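Local structure of ferric-siderophore receptor protein (Streptomyces coelicolor, 2X4L) at residues K66-P71 and V91-N96; A186-A191 and N313-I318. The protein probably captures ferric siderophores outside the cytoplasmic membrane and delivers them for uptake, as a solute-binding receptor of an iron-transport system. All coordinates share one frame; numbering follows the deposited sequence.

Interaction 1: K66-P71 and V91-N96; sequences KGVFGP and VTVLGN
Lys-66 O takes two donors: Thr-92 N, at 2.9 Å with a nearly straight N-H...O angle of 175°, and a water that also hydrogen-bonds Thr-92 OG1. The same Thr-92 uses its O to accept Val-68 N at 2.9 Å, and the CA-H of Gly-67 approaches that oxygen too. Val-68 O then receives Leu-94 N at 2.8 Å, the donor standing almost in line with the carbonyl (C=O...N 178°). A residue whose N and O bond to the two neighbours of its opposite number (Thr-92 to Lys-66 and Val-68, then Val-68 to Thr-92 and Leu-94) marks parallel strands. They are 67-69 and 92-95, one of the two edge strands of the five-stranded parallel sheet within this chain; 67-69 is bonded on its other side to 48-51. The chain turns a corner at Leu-94, and pairing becomes irregular: Gly-70 N reaches Gly-95 O at 3.0 Å from well above the carbonyl plane, while Gly-95 N is buried without a partner. Asn-96 OD1 accepts from Thr-72 N and its ND2 bonds Thr-73 OG1. On one sheet face Val-68 CG2, set between its backbone N and carbonyl carbon, touches Val-91 CG2 at 3.9 Å and Val-93 CG2 at 4.0 Å; helix 52-60 covers Val-68.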
ATOM      1  N   LYS A  66       3.857 -16.408 -10.949  1.00 11.99           N
ATOM      2  CA  LYS A  66       3.116 -16.927 -12.107  1.00 12.68           C
ATOM      3  C   LYS A  66       1.711 -16.330 -12.213  1.00 12.31           C
ATOM      4  O   LYS A  66       1.202 -16.169 -13.348  1.00 13.99           O
ATOM      5  CB  LYS A  66       3.024 -18.435 -12.028  1.00 15.33           C
ATOM      6  CG  LYS A  66       4.400 -19.141 -12.040  1.00 20.66           C
ATOM      7  CD  LYS A  66       4.990 -19.145 -13.414  1.00 25.91           C
ATOM      8  CE  LYS A  66       6.413 -19.770 -13.578  1.00 33.59           C
ATOM      9  NZ  LYS A  66       6.786 -20.915 -12.753  1.00 34.68           N
ATOM     10  N   GLY A  67       1.080 -15.981 -11.073  1.00 11.33           N
ATOM     11  CA  GLY A  67      -0.279 -15.423 -11.163  1.00  9.68           C
ATOM     12  C   GLY A  67      -0.423 -14.302 -10.139  1.00 10.66           C
ATOM     13  O   GLY A  67       0.299 -14.283  -9.133  1.00 10.60           O
ATOM     14  N   VAL A  68      -1.320 -13.378 -10.475  1.00  9.12           N
ATOM     15  CA  VAL A  68      -1.612 -12.259  -9.576  1.00  9.14           C
ATOM     16  C   VAL A  68      -3.122 -12.140  -9.441  1.00  8.11           C
ATOM     17  O   VAL A  68      -3.886 -12.543 -10.310  1.00  9.73           O
ATOM     18  CB  VAL A  68      -1.021 -10.887 -10.018  1.00  9.38           C
ATOM     19  CG1 VAL A  68       0.493 -11.019 -10.052  1.00 11.07           C
ATOM     20  CG2 VAL A  68      -1.579 -10.403 -11.390  1.00  9.22           C
ATOM     21  N   PHE A  69      -3.548 -11.468  -8.359  1.00  7.83           N
ATOM     22  CA  PHE A  69      -4.936 -11.062  -8.201  1.00  8.17           C
ATOM     23  C   PHE A  69      -4.956  -9.727  -7.479  1.00  7.85           C
ATOM     24  O   PHE A  69      -4.275  -9.492  -6.479  1.00  8.96           O
ATOM     25  CB  PHE A  69      -5.737 -12.167  -7.407  1.00  9.13           C
ATOM     26  CG  PHE A  69      -5.180 -12.533  -6.082  1.00  8.15           C
ATOM     27  CD1 PHE A  69      -5.688 -11.952  -4.922  1.00  8.89           C
ATOM     28  CD2 PHE A  69      -4.079 -13.397  -5.950  1.00  8.52           C
ATOM     29  CE1 PHE A  69      -5.194 -12.251  -3.633  1.00  9.57           C
ATOM     30  CE2 PHE A  69      -3.571 -13.751  -4.657  1.00  8.31           C
ATOM     31  CZ  PHE A  69      -4.134 -13.140  -3.498  1.00  9.21           C
ATOM     32  N   GLY A  70      -5.798  -8.829  -8.035  1.00  7.55           N
ATOM     33  CA  GLY A  70      -5.883  -7.463  -7.486  1.00  7.50           C
ATOM     34  C   GLY A  70      -5.909  -6.512  -8.659  1.00 10.12           C
ATOM     35  O   GLY A  70      -5.873  -6.888  -9.811  1.00 10.13           O
ATOM     36  N   PRO A  71      -5.999  -5.214  -8.332  1.00  8.11           N
ATOM     37  CA  PRO A  71      -5.933  -4.213  -9.390  1.00  9.06           C
ATOM     38  C   PRO A  71      -4.618  -4.349 -10.122  1.00  9.74           C
ATOM     39  O   PRO A  71      -3.570  -4.124  -9.546  1.00 11.73           O
ATOM     40  CB  PRO A  71      -6.007  -2.867  -8.599  1.00  9.60           C
ATOM     41  CG  PRO A  71      -6.611  -3.232  -7.309  1.00  9.92           C
ATOM     42  CD  PRO A  71      -6.035  -4.621  -6.977  1.00  9.84           C
ATOM     43  N   VAL A  91       2.447 -12.425 -16.489  1.00 11.32           N
ATOM     44  CA  VAL A  91       1.766 -13.128 -15.396  1.00  9.69           C
ATOM     45  C   VAL A  91       0.325 -13.401 -15.771  1.00 10.76           C
ATOM     46  O   VAL A  91      -0.193 -12.791 -16.691  1.00 12.87           O
ATOM     47  CB  VAL A  91       1.695 -12.201 -14.141  1.00 11.69           C
ATOM     48  CG1 VAL A  91       3.147 -11.868 -13.558  1.00 14.26           C
ATOM     49  CG2 VAL A  91       0.959 -10.927 -14.353  1.00 10.94           C
ATOM     50  N   THR A  92      -0.287 -14.388 -15.123  1.00  9.67           N
ATOM     51  CA  THR A  92      -1.704 -14.638 -15.362  1.00  9.63           C
ATOM     52  C   THR A  92      -2.502 -13.832 -14.340  1.00 10.00           C
ATOM     53  O   THR A  92      -2.298 -14.004 -13.151  1.00 10.19           O
ATOM     54  CB  THR A  92      -2.009 -16.154 -15.154  1.00  9.29           C
ATOM     55  OG1 THR A  92      -1.315 -16.896 -16.210  1.00 13.46           O
ATOM     56  CG2 THR A  92      -3.531 -16.421 -15.225  1.00 11.91           C
ATOM     57  N   VAL A  93      -3.411 -12.980 -14.821  1.00  9.87           N
ATOM     58  CA  VAL A  93      -4.228 -12.203 -13.963  1.00  9.20           C
ATOM     59  C   VAL A  93      -5.494 -13.039 -13.644  1.00  9.08           C
ATOM     60  O   VAL A  93      -6.301 -13.373 -14.527  1.00 12.16           O
ATOM     61  CB  VAL A  93      -4.629 -10.901 -14.678  1.00  9.25           C
ATOM     62  CG1 VAL A  93      -5.595 -10.061 -13.870  1.00 11.53           C
ATOM     63  CG2 VAL A  93      -3.361 -10.044 -14.919  1.00 11.68           C
ATOM     64  N   LEU A  94      -5.649 -13.348 -12.330  1.00  9.74           N
ATOM     65  CA  LEU A  94      -6.724 -14.187 -11.853  1.00  8.35           C
ATOM     66  C   LEU A  94      -7.934 -13.361 -11.483  1.00  9.86           C
ATOM     67  O   LEU A  94      -9.043 -13.911 -11.317  1.00 11.73           O
ATOM     68  CB  LEU A  94      -6.205 -14.961 -10.624  1.00  8.51           C
ATOM     69  CG  LEU A  94      -5.082 -15.927 -10.995  1.00  9.73           C
ATOM     70  CD1 LEU A  94      -4.499 -16.469  -9.646  1.00 11.99           C
ATOM     71  CD2 LEU A  94      -5.547 -17.119 -11.826  1.00  9.87           C
ATOM     72  N   GLY A  95      -7.731 -12.057 -11.288  1.00 10.37           N
ATOM     73  CA  GLY A  95      -8.786 -11.127 -10.913  1.00 10.57           C
ATOM     74  C   GLY A  95      -8.107  -9.743 -11.063  1.00  9.35           C
ATOM     75  O   GLY A  95      -6.912  -9.630 -10.725  1.00  9.99           O
ATOM     76  N   ASN A  96      -8.885  -8.749 -11.490  1.00 10.04           N
ATOM     77  CA  ASN A  96      -8.308  -7.435 -11.895  1.00  8.56           C
ATOM     78  C   ASN A  96      -8.868  -6.299 -11.060  1.00 10.86           C
ATOM     79  O   ASN A  96      -8.931  -5.127 -11.532  1.00 13.39           O
ATOM     80  CB  ASN A  96      -8.511  -7.179 -13.409  1.00 10.65           C
ATOM     81  CG  ASN A  96      -7.373  -6.388 -14.016  1.00 11.26           C
ATOM     82  OD1 ASN A  96      -6.574  -5.765 -13.321  1.00 10.58           O
ATOM     83  ND2 ASN A  96      -7.327  -6.384 -15.366  1.00 14.99           N
TER
HETATM   84  O   HOH W   1       1.511 -17.705 -15.808  1.00 16.05           O

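Interaction 2: A186-A191 and N313-I318; sequences AARLRA and NLAEAI
Helix segments 186-191 and 313-318 run in nearly the same direction, their axes inclined by 25° and 8.6 Å apart at closest approach. The backbones come nearest at Leu-189 and Ala-315, whose CA atoms are 4.6 Å apart; the small methyl of Ala-315 permits this approach. With CG anti to its backbone N (chi1 179°), Leu-189 brings one branch, CD1, over the other helix. Leu-189 CD1 lies 3.6 Å from Ala-315 N and 3.9 Å from Ile-318 CD1, and it also touches Leu-314 CG, so it fits among three residues spaced along one helical face. Phe-225 of helix 220-227 adds to the apolar surroundings of Leu-189 and Leu-314. Toward the solvent-facing margin, Arg-188 is extended from CG to NE and crosses beside Ala-315, whose CB is 3.6 Å from Arg-188 NE. Its guanidinium lies with one face toward the backbone N of Glu-316. Although the two side chains point the same way, their charged planes are 73° apart and do not meet directly: one water accepts from Arg-188 NH2 and donates to Glu-316 OE2. Salt bridges join Arg-188 NE to Glu-319 and NH1 to Asp-312, so the guanidinium draws on both flanking turns of helix 304-320. With an alanine in place of Arg-188, Asp-312 and Glu-319 would probably lose this cationic mate and the methyl of Ala-315 is likely to be uncovered. This is close parallel helix packing, joining the long helix 173-195, characteristic of the interdomain connection in this solute-binding family, to the C-terminal helix 304-320.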
ATOM      1  N   ALA A 186      13.974   8.708   4.110  1.00 11.51           N
ATOM      2  CA  ALA A 186      13.384   8.833   5.438  1.00 11.44           C
ATOM      3  C   ALA A 186      14.062   9.979   6.214  1.00 11.73           C
ATOM      4  O   ALA A 186      13.416  10.743   6.947  1.00 12.29           O
ATOM      5  CB  ALA A 186      13.538   7.491   6.265  1.00 11.30           C
ATOM      6  N   ALA A 187      15.419  10.071   6.138  1.00 12.09           N
ATOM      7  CA  ALA A 187      16.057  11.229   6.798  1.00 12.11           C
ATOM      8  C   ALA A 187      15.602  12.545   6.157  1.00 12.38           C
ATOM      9  O   ALA A 187      15.486  13.551   6.880  1.00 12.10           O
ATOM     10  CB  ALA A 187      17.563  11.083   6.701  1.00 12.78           C
ATOM     11  N   ARG A 188      15.379  12.548   4.839  1.00 10.14           N
ATOM     12  CA  ARG A 188      14.921  13.759   4.183  1.00 10.63           C
ATOM     13  C   ARG A 188      13.535  14.135   4.730  1.00  8.85           C
ATOM     14  O   ARG A 188      13.318  15.325   5.067  1.00 10.49           O
ATOM     15  CB  ARG A 188      14.796  13.485   2.682  1.00 12.14           C
ATOM     16  CG  ARG A 188      14.223  14.707   1.893  1.00 10.14           C
ATOM     17  CD  ARG A 188      13.890  14.310   0.415  1.00  9.23           C
ATOM     18  NE  ARG A 188      13.294  15.486  -0.204  1.00 11.69           N
ATOM     19  CZ  ARG A 188      12.927  15.464  -1.482  1.00 10.16           C
ATOM     20  NH1 ARG A 188      13.127  14.339  -2.188  1.00 14.05           N
ATOM     21  NH2 ARG A 188      12.438  16.565  -2.090  1.00 13.40           N
ATOM     22  N   LEU A 189      12.610  13.190   4.921  1.00 10.81           N
ATOM     23  CA  LEU A 189      11.263  13.551   5.446  1.00 10.65           C
ATOM     24  C   LEU A 189      11.381  13.974   6.882  1.00 10.56           C
ATOM     25  O   LEU A 189      10.736  14.933   7.274  1.00 11.15           O
ATOM     26  CB  LEU A 189      10.351  12.321   5.302  1.00  9.88           C
ATOM     27  CG  LEU A 189       8.940  12.552   5.837  1.00  8.02           C
ATOM     28  CD1 LEU A 189       8.214  13.799   5.105  1.00 10.64           C
ATOM     29  CD2 LEU A 189       8.155  11.269   5.606  1.00 12.31           C
ATOM     30  N   ARG A 190      12.269  13.341   7.640  1.00 11.57           N
ATOM     31  CA  ARG A 190      12.457  13.799   9.032  1.00 11.78           C
ATOM     32  C   ARG A 190      12.915  15.221   9.087  1.00  9.93           C
ATOM     33  O   ARG A 190      12.402  16.019   9.921  1.00 11.30           O
ATOM     34  CB  ARG A 190      13.446  12.909   9.805  1.00 13.07           C
ATOM     35  CG  ARG A 190      13.577  13.260  11.263  1.00 17.11           C
ATOM     36  CD  ARG A 190      14.619  12.404  11.999  1.00 17.71           C
ATOM     37  NE  ARG A 190      14.281  10.985  12.010  1.00 25.21           N
ATOM     38  CZ  ARG A 190      14.872  10.003  11.300  1.00 30.86           C
ATOM     39  NH1 ARG A 190      15.862  10.234  10.422  1.00 35.44           N
ATOM     40  NH2 ARG A 190      14.495   8.727  11.476  1.00 30.43           N
ATOM     41  N   ALA A 191      13.868  15.552   8.203  1.00 10.35           N
ATOM     42  CA  ALA A 191      14.396  16.952   8.158  1.00  9.92           C
ATOM     43  C   ALA A 191      13.305  17.924   7.701  1.00 11.24           C
ATOM     44  O   ALA A 191      13.189  18.999   8.263  1.00 11.80           O
ATOM     45  CB  ALA A 191      15.619  17.028   7.186  1.00 11.50           C
ATOM     46  N   ASN A 313       8.165  11.957  -1.997  1.00 11.01           N
ATOM     47  CA  ASN A 313       7.081  12.830  -2.500  1.00 10.98           C
ATOM     48  C   ASN A 313       6.513  13.669  -1.356  1.00  9.19           C
ATOM     49  O   ASN A 313       6.191  14.862  -1.520  1.00  9.85           O
ATOM     50  CB  ASN A 313       5.928  12.014  -3.093  1.00 11.08           C
ATOM     51  CG  ASN A 313       6.286  11.395  -4.389  1.00 13.97           C
ATOM     52  OD1 ASN A 313       7.298  11.742  -5.041  1.00 15.76           O
ATOM     53  ND2 ASN A 313       5.448  10.404  -4.743  1.00 17.09           N
ATOM     54  N   LEU A 314       6.347  13.054  -0.204  1.00  9.72           N
ATOM     55  CA  LEU A 314       5.804  13.771   0.953  1.00 10.90           C
ATOM     56  C   LEU A 314       6.813  14.804   1.499  1.00  9.29           C
ATOM     57  O   LEU A 314       6.429  15.930   1.824  1.00 10.57           O
ATOM     58  CB  LEU A 314       5.360  12.749   2.052  1.00 11.28           C
ATOM     59  CG  LEU A 314       4.783  13.442   3.301  1.00  9.79           C
ATOM     60  CD1 LEU A 314       3.553  14.338   2.993  1.00 10.34           C
ATOM     61  CD2 LEU A 314       4.295  12.372   4.225  1.00 10.82           C
ATOM     62  N   ALA A 315       8.104  14.386   1.576  1.00  9.99           N
ATOM     63  CA  ALA A 315       9.095  15.401   1.895  1.00 10.88           C
ATOM     64  C   ALA A 315       9.079  16.635   0.963  1.00  9.96           C
ATOM     65  O   ALA A 315       9.100  17.770   1.432  1.00 11.98           O
ATOM     66  CB  ALA A 315      10.512  14.807   1.916  1.00 12.61           C
ATOM     67  N   GLU A 316       9.043  16.380  -0.342  1.00 10.19           N
ATOM     68  CA  GLU A 316       9.013  17.460  -1.321  1.00 12.32           C
ATOM     69  C   GLU A 316       7.801  18.377  -1.086  1.00 10.94           C
ATOM     70  O   GLU A 316       7.925  19.602  -1.152  1.00 13.02           O
ATOM     71  CB  GLU A 316       8.985  16.859  -2.733  1.00 11.46           C
ATOM     72  CG  GLU A 316       8.918  17.928  -3.827  1.00 13.58           C
ATOM     73  CD  GLU A 316       8.859  17.296  -5.178  1.00 20.19           C
ATOM     74  OE1 GLU A 316       8.048  16.401  -5.475  1.00 18.35           O
ATOM     75  OE2 GLU A 316       9.703  17.671  -5.986  1.00 23.57           O
ATOM     76  N   ALA A 317       6.630  17.796  -0.840  1.00 11.15           N
ATOM     77  CA  ALA A 317       5.461  18.572  -0.677  1.00 11.49           C
ATOM     78  C   ALA A 317       5.598  19.460   0.575  1.00 10.81           C
ATOM     79  O   ALA A 317       5.328  20.655   0.541  1.00 12.58           O
ATOM     80  CB  ALA A 317       4.207  17.639  -0.551  1.00 11.60           C
ATOM     81  N   ILE A 318       6.137  18.864   1.655  1.00 10.13           N
ATOM     82  CA  ILE A 318       6.285  19.650   2.893  1.00 11.20           C
ATOM     83  C   ILE A 318       7.339  20.733   2.751  1.00 12.03           C
ATOM     84  O   ILE A 318       7.149  21.863   3.201  1.00 14.07           O
ATOM     85  CB  ILE A 318       6.610  18.681   4.074  1.00 10.38           C
ATOM     86  CG1 ILE A 318       5.321  17.840   4.382  1.00  9.55           C
ATOM     87  CG2 ILE A 318       6.992  19.478   5.389  1.00 13.96           C
ATOM     88  CD1 ILE A 318       5.652  16.711   5.407  1.00 12.70           C
TER
HETATM   89  O   HOH W   2      12.284  17.011  -4.949  1.00 14.70           O

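How the interactions relate
Interactions 1 and 2 lie on opposite sides of the chain's centre, their own centres 33 Å apart and their nearest atoms about 18 Å apart, so neither touches the other. Along the sequence they follow in series: pairing 66-71/91-96 is complete before helix segment 186-191 begins. The first belongs to the parallel sheet built from strands 48-51 to 142-146; the second packs helices beside the part of the chain containing the mixed sheet of strands 200-206 to 293-296. In this family the siderophore generally binds in the cleft between two such lobes, but no ligand contact is established for either interaction. Interaction 1 is held mainly by backbone hydrogen bonds; interaction 2 has no direct hydrogen bond between its segments and rests on apolar packing and a water bridge.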